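Local coordinates for protein 2-hydroxyisocaproyl-CoA dehydratase activator (Clostridium difficile, PDB 4EHU) that couples hydrolysis of ATP to the transfer of one electron from its [4Fe-4S] cluster to (R)-2-hydroxyisocaproyl-CoA dehydratase, activating that enzyme for L-leucine fermentation, at residues V16-K19 against D23-A26; S174-N179 against E183-G188; S192-V197 against A227-T232. All blocks are in the same frame, centred on the assembly; numbering follows the deposited sequence.

Contact 1: V16-K19 against D23-A26; sequences VILK and DIVA
The carbonyl oxygen I17 O is gripped by two successive amides of the facing strand: V25 N donates to it at 3.0 Å, while A26 N adds a weak bond at 3.5 Å. One residue thus faces two, the signature of a classic beta bulge. On one side of it I17 N donates to A26 O at 3.0 Å, from above that carbonyl's plane. On the other, K19 and D23 form an antiparallel hydrogen-bonded pair, with K19 N to D23 O at 2.8 Å and D23 N to K19 O at 3.1 Å. Between these bonds L18 and I24 make a non-hydrogen-bonded pair.

The two segments belong to the hairpin of strands 13-19 and 23-30, at one edge of a five-stranded mixed sheet in the actin fold. V16 and L18 bond their backbones to G5 and T3 of strand 2-8, so 13-19 lies inside the sheet and 23-30 forms its border within this chain.

The beta-branched V16, I17, I24 and V25 suit extended strands. On the face of L18, its CG stands anti to the backbone N (chi1 -176°), and CD1 comes to lie over the D23-I24 peptide, 3.8 Å from I24 N, with I24 CG1 a little farther off. V16 CG1 touches I24 CG2 nearby, and helix 243-261 covers this group through A245, L246 and A249. On the face of I17, its CG2 presses against V25 CG2 at 3.5 Å, and A26, small enough to lie close beside I17, shares with it the cover of L46 and T50 from helix 38-50. Farther out, V25 CG1 lies against K19 CB at 3.7 Å, where the lysine's extended aliphatic chain crosses the valine at about a right angle.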
# COMPACT_ATOMS: atom_id res chain seq x y z
N VAL A 16 10.89 12.44 26.65
CA VAL A 16 10.53 13.58 27.48
C VAL A 16 11.08 13.34 28.88
O VAL A 16 10.98 12.22 29.38
CB VAL A 16 9.00 13.73 27.60
CG1 VAL A 16 8.64 14.72 28.69
CG2 VAL A 16 8.39 14.17 26.24
N ILE A 17 11.69 14.37 29.48
CA ILE A 17 11.97 14.36 30.91
C ILE A 17 10.98 15.31 31.57
O ILE A 17 10.86 16.48 31.17
CB ILE A 17 13.42 14.79 31.25
CG1 ILE A 17 14.42 13.77 30.68
CG2 ILE A 17 13.59 14.91 32.77
CD1 ILE A 17 15.87 14.09 30.98
N LEU A 18 10.28 14.80 32.57
CA LEU A 18 9.23 15.54 33.26
C LEU A 18 9.64 15.75 34.71
O LEU A 18 10.10 14.82 35.37
CB LEU A 18 7.93 14.75 33.20
CG LEU A 18 6.64 15.35 33.76
CD1 LEU A 18 6.14 16.49 32.87
CD2 LEU A 18 5.59 14.26 33.84
N LYS A 19 9.46 16.97 35.20
CA LYS A 19 9.84 17.31 36.57
C LYS A 19 8.60 17.38 37.45
O LYS A 19 7.65 18.11 37.14
CB LYS A 19 10.56 18.67 36.60
CG LYS A 19 11.22 19.02 37.94
CD LYS A 19 11.85 20.40 37.89
CE LYS A 19 12.45 20.78 39.23
NZ LYS A 19 13.13 22.11 39.18
N ASP A 23 6.19 19.61 34.87
CA ASP A 23 6.93 20.47 33.97
C ASP A 23 7.87 19.71 33.04
O ASP A 23 8.79 19.03 33.48
CB ASP A 23 7.73 21.51 34.77
CG ASP A 23 6.83 22.54 35.45
OD1 ASP A 23 5.90 23.06 34.79
OD2 ASP A 23 7.06 22.82 36.64
N ILE A 24 7.64 19.83 31.73
CA ILE A 24 8.54 19.27 30.74
C ILE A 24 9.83 20.07 30.74
O ILE A 24 9.83 21.24 30.36
CB ILE A 24 7.94 19.34 29.32
CG1 ILE A 24 6.62 18.56 29.26
CG2 ILE A 24 8.92 18.78 28.30
CD1 ILE A 24 5.94 18.61 27.89
N VAL A 25 10.93 19.46 31.18
CA VAL A 25 12.21 20.16 31.24
C VAL A 25 13.09 19.80 30.04
O VAL A 25 14.12 20.43 29.80
CB VAL A 25 12.97 19.91 32.57
CG1 VAL A 25 12.18 20.48 33.75
CG2 VAL A 25 13.27 18.42 32.78
N ALA A 26 12.67 18.79 29.27
CA ALA A 26 13.42 18.38 28.09
C ALA A 26 12.59 17.47 27.20
O ALA A 26 11.74 16.70 27.67
CB ALA A 26 14.72 17.68 28.49

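Contact 2: S174-N179 against E183-G188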
# COMPACT_ATOMS: atom_id res chain seq x y z
N SER A 174 2.76 11.73 -12.84
CA SER A 174 2.11 12.24 -14.04
C SER A 174 1.78 13.72 -13.90
O SER A 174 1.90 14.48 -14.86
CB SER A 174 0.85 11.45 -14.35
OG SER A 174 1.21 10.16 -14.79
N HIS A 175 1.33 14.11 -12.71
CA HIS A 175 1.03 15.51 -12.45
C HIS A 175 2.29 16.36 -12.58
O HIS A 175 2.23 17.46 -13.11
CB HIS A 175 0.41 15.69 -11.07
CG HIS A 175 -1.02 15.25 -10.98
ND1 HIS A 175 -2.00 15.70 -11.84
CD2 HIS A 175 -1.64 14.46 -10.07
CE1 HIS A 175 -3.16 15.18 -11.48
NE2 HIS A 175 -2.97 14.42 -10.41
N LEU A 176 3.41 15.86 -12.09
CA LEU A 176 4.66 16.61 -12.15
C LEU A 176 5.09 16.76 -13.62
O LEU A 176 5.54 17.83 -14.03
CB LEU A 176 5.76 15.93 -11.34
CG LEU A 176 5.61 15.83 -9.81
CD1 LEU A 176 6.55 14.78 -9.24
CD2 LEU A 176 5.86 17.18 -9.13
N SER A 177 4.94 15.70 -14.40
CA SER A 177 5.32 15.79 -15.82
C SER A 177 4.36 16.71 -16.57
O SER A 177 4.74 17.36 -17.55
CB SER A 177 5.35 14.39 -16.46
OG SER A 177 4.04 13.92 -16.73
N GLU A 178 3.12 16.80 -16.10
CA GLU A 178 2.16 17.69 -16.73
C GLU A 178 2.27 19.13 -16.22
O GLU A 178 1.45 19.98 -16.57
CB GLU A 178 0.74 17.16 -16.53
CG GLU A 178 0.48 15.91 -17.36
CD GLU A 178 -0.79 15.18 -16.95
OE1 GLU A 178 -1.63 15.79 -16.25
OE2 GLU A 178 -0.93 14.00 -17.32
N ASN A 179 3.27 19.39 -15.39
CA ASN A 179 3.53 20.72 -14.86
C ASN A 179 2.40 21.32 -14.02
O ASN A 179 2.23 22.54 -13.98
CB ASN A 179 3.89 21.68 -15.99
CG ASN A 179 5.19 21.30 -16.69
OD1 ASN A 179 6.15 20.87 -16.06
ND2 ASN A 179 5.21 21.45 -18.01
N GLU A 183 1.90 23.27 -5.35
CA GLU A 183 1.01 23.43 -4.21
C GLU A 183 -0.31 22.68 -4.40
O GLU A 183 -0.90 22.20 -3.42
CB GLU A 183 0.73 24.92 -3.92
CG GLU A 183 0.10 25.71 -5.10
CD GLU A 183 1.11 26.40 -6.02
OE1 GLU A 183 2.25 25.92 -6.16
OE2 GLU A 183 0.77 27.45 -6.61
N ASP A 184 -0.79 22.58 -5.64
CA ASP A 184 -2.03 21.83 -5.91
C ASP A 184 -1.81 20.32 -5.85
O ASP A 184 -2.70 19.59 -5.47
CB ASP A 184 -2.61 22.22 -7.27
CG ASP A 184 -3.14 23.66 -7.26
OD1 ASP A 184 -3.67 24.08 -6.20
OD2 ASP A 184 -3.00 24.38 -8.30
N ILE A 185 -0.61 19.88 -6.24
CA ILE A 185 -0.22 18.47 -6.10
C ILE A 185 -0.15 18.11 -4.63
O ILE A 185 -0.71 17.09 -4.21
CB ILE A 185 1.14 18.18 -6.77
CG1 ILE A 185 1.05 18.41 -8.28
CG2 ILE A 185 1.61 16.73 -6.48
CD1 ILE A 185 2.38 18.31 -8.98
N VAL A 186 0.50 18.95 -3.85
CA VAL A 186 0.59 18.73 -2.40
C VAL A 186 -0.79 18.75 -1.74
O VAL A 186 -1.07 17.89 -0.89
CB VAL A 186 1.50 19.77 -1.73
CG1 VAL A 186 1.48 19.61 -0.20
CG2 VAL A 186 2.93 19.63 -2.25
N ALA A 187 -1.67 19.70 -2.10
CA ALA A 187 -3.01 19.68 -1.50
C ALA A 187 -3.70 18.35 -1.80
O ALA A 187 -4.40 17.83 -0.93
CB ALA A 187 -3.88 20.87 -1.99
N GLY A 188 -3.54 17.83 -3.01
CA GLY A 188 -4.17 16.57 -3.38
C GLY A 188 -3.64 15.43 -2.54
O GLY A 188 -4.39 14.57 -2.13
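Segment 174-179 holds the last turn of helix 165-177 and the two residues after it, and segment 183-188 belongs to the first turns of helix 182-204; the backbones come nearest at H175 and I185, whose CA atoms are 7.1 Å apart. The first helix stops in a Schellman motif: N179, with positive phi (61°), is its C-prime residue, and N179 N bonds back to L176 O at 3.1 Å. Asparagine tolerates this left-handed conformation better than most residues.

Across the turn the contact is small and apolar. I185 directs its CD1 between H175 and L176: that methyl lies 3.7 Å from L176 CD2 and 3.9 Å from H175 CB. The extended end of the isoleucine (chi2 173°) carries CD1 far enough to bridge the helices, and the leucine side chain crosses it at about a right angle. H175 contributes its CB here, while its ring nitrogen NE2 bonds to S159 O.

L176 also packs on I139 and I140 of helix 130-140, and D184 bonds through OD1 to S154 and N156, so this helical corner is held against helix 130-140 and the loop after helix 147-151.

Contact 3: S192-V197 against A227-T232; sequences SVAKRV and AREINT
A single carboxylate, that of E229, gathers two cations from different helices: K195 reaches it across the contact and R228, its neighbour in sequence, from its own helix. The arginine approaches side-on and puts two nitrogens on the same oxygen, with R228 NH2 to E229 OE2 at 2.9 Å and R228 NE to E229 OE2 at 3.2 Å. OE2 lies at the edge of the guanidinium, in its plane, and receives NH2 on its anti lone pair, whereas NE meets it from above the carboxylate plane. K195 NZ takes the other oxygen, E229 OE1, at 3.1 Å, tilted 38° out of the plane on the face opposite to R228 NE; its bond to OE2 is weak. Two positive partners would be expected to favour the ionised carboxylate.

This salt-bridge network spans the packing of helix 182-204 against the end of helix 220-230, in the half of the actin fold that also carries the [4Fe-4S] cluster. Helix 220-230 finishes in a Schellman motif at N231, just beyond the glutamate. The backbones come nearest at K195 and E229, where the CA atoms are 6.6 Å apart. A194 suits the interface because its methyl is small: CB rests on E229 CG at 3.9 Å and also touches A225 and M226.

Both side chains of the salt bridge are bent. E229 turns at chi2 (-62°), and K195 is extended until chi4 (-57°), where the final bend swings NZ over the carboxylate. R228 NH2 has a further partner in T191 OG1, tying the guanidinium to helix 182-204.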
# COMPACT_ATOMS: atom_id res chain seq x y z
N SER A 192 -5.75 13.03 0.03
CA SER A 192 -5.69 11.56 0.05
C SER A 192 -5.56 11.00 1.47
O SER A 192 -6.30 10.11 1.87
CB SER A 192 -4.51 11.07 -0.79
OG SER A 192 -4.78 11.29 -2.16
N VAL A 193 -4.62 11.55 2.24
CA VAL A 193 -4.38 11.04 3.59
C VAL A 193 -5.62 11.32 4.43
O VAL A 193 -6.11 10.44 5.15
CB VAL A 193 -3.16 11.71 4.21
CG1 VAL A 193 -3.07 11.42 5.73
CG2 VAL A 193 -1.91 11.26 3.46
N ALA A 194 -6.13 12.54 4.31
CA ALA A 194 -7.23 12.97 5.15
C ALA A 194 -8.49 12.17 4.88
O ALA A 194 -9.23 11.87 5.81
CB ALA A 194 -7.49 14.51 4.97
N LYS A 195 -8.74 11.83 3.62
CA LYS A 195 -9.90 11.00 3.31
C LYS A 195 -9.79 9.64 3.96
O LYS A 195 -10.76 9.11 4.48
CB LYS A 195 -10.08 10.84 1.80
CG LYS A 195 -10.66 12.12 1.20
CD LYS A 195 -11.10 11.96 -0.23
CE LYS A 195 -11.83 13.23 -0.72
NZ LYS A 195 -13.03 13.59 0.11
N ARG A 196 -8.59 9.07 3.95
CA ARG A 196 -8.44 7.73 4.49
C ARG A 196 -8.55 7.68 6.02
O ARG A 196 -9.14 6.74 6.57
CB ARG A 196 -7.11 7.13 4.04
CG ARG A 196 -6.88 5.76 4.58
CD ARG A 196 -5.85 5.02 3.77
NE ARG A 196 -5.45 3.82 4.50
CZ ARG A 196 -6.18 2.72 4.55
NH1 ARG A 196 -7.34 2.65 3.90
NH2 ARG A 196 -5.76 1.68 5.26
N VAL A 197 -8.01 8.69 6.69
CA VAL A 197 -8.07 8.72 8.16
C VAL A 197 -9.44 9.23 8.59
O VAL A 197 -10.02 8.72 9.54
CB VAL A 197 -6.96 9.57 8.72
CG1 VAL A 197 -7.03 9.63 10.26
CG2 VAL A 197 -5.61 8.97 8.29
N ALA A 227 -9.63 18.57 9.25
CA ALA A 227 -10.71 19.32 9.87
C ALA A 227 -11.81 19.52 8.83
O ALA A 227 -12.99 19.49 9.15
CB ALA A 227 -10.21 20.65 10.39
N ARG A 228 -11.40 19.72 7.57
CA ARG A 228 -12.36 19.85 6.48
C ARG A 228 -13.15 18.55 6.30
O ARG A 228 -14.39 18.56 6.25
CB ARG A 228 -11.62 20.21 5.18
CG ARG A 228 -12.53 20.38 3.96
CD ARG A 228 -11.72 20.46 2.67
NE ARG A 228 -11.13 19.15 2.38
CZ ARG A 228 -9.87 18.94 2.01
NH1 ARG A 228 -9.03 19.95 1.88
NH2 ARG A 228 -9.44 17.68 1.80
N GLU A 229 -12.43 17.42 6.24
CA GLU A 229 -13.08 16.16 5.92
C GLU A 229 -14.00 15.71 7.04
O GLU A 229 -15.05 15.12 6.75
CB GLU A 229 -12.04 15.08 5.60
CG GLU A 229 -11.28 15.32 4.32
CD GLU A 229 -12.16 15.33 3.08
OE1 GLU A 229 -13.17 14.57 3.03
OE2 GLU A 229 -11.83 16.08 2.13
N ILE A 230 -13.64 15.96 8.29
CA ILE A 230 -14.52 15.56 9.39
C ILE A 230 -15.48 16.66 9.80
O ILE A 230 -16.31 16.46 10.69
CB ILE A 230 -13.75 15.03 10.62
CG1 ILE A 230 -13.02 16.17 11.34
CG2 ILE A 230 -12.80 13.93 10.18
CD1 ILE A 230 -12.32 15.68 12.67
N ASN A 231 -15.38 17.81 9.14
CA ASN A 231 -16.29 18.93 9.40
C ASN A 231 -16.32 19.30 10.89
O ASN A 231 -17.37 19.60 11.45
CB ASN A 231 -17.71 18.56 8.94
CG ASN A 231 -18.64 19.78 8.88
OD1 ASN A 231 -18.20 20.91 8.65
ND2 ASN A 231 -19.93 19.54 9.08
N THR A 232 -15.15 19.27 11.53
CA THR A 232 -15.02 19.56 12.96
C THR A 232 -13.70 20.26 13.19
O THR A 232 -12.71 19.94 12.50
CB THR A 232 -15.04 18.24 13.77
OG1 THR A 232 -16.19 17.47 13.40
CG2 THR A 232 -15.05 18.50 15.25

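Along the chain the three contacts follow in series, contact 1 closing before contact 2 opens and contact 2 before contact 3. Contact 1 belongs to the sheet of strands 2-8, 13-19, 23-30, 57-63 and 75-76, across the chain's centre from the others: its centre is about 42 Å from that of contact 2 and about 33 Å from that of contact 3. Contacts 2 and 3 share helix 182-204, with centres about 20 Å apart, so one long helix packs first against helix 165-177 and then against helix 220-230. The contacts therefore sample both halves of an actin fold, which hold ATP between them, with the dimer's iron-sulfur cluster nearer contact 3.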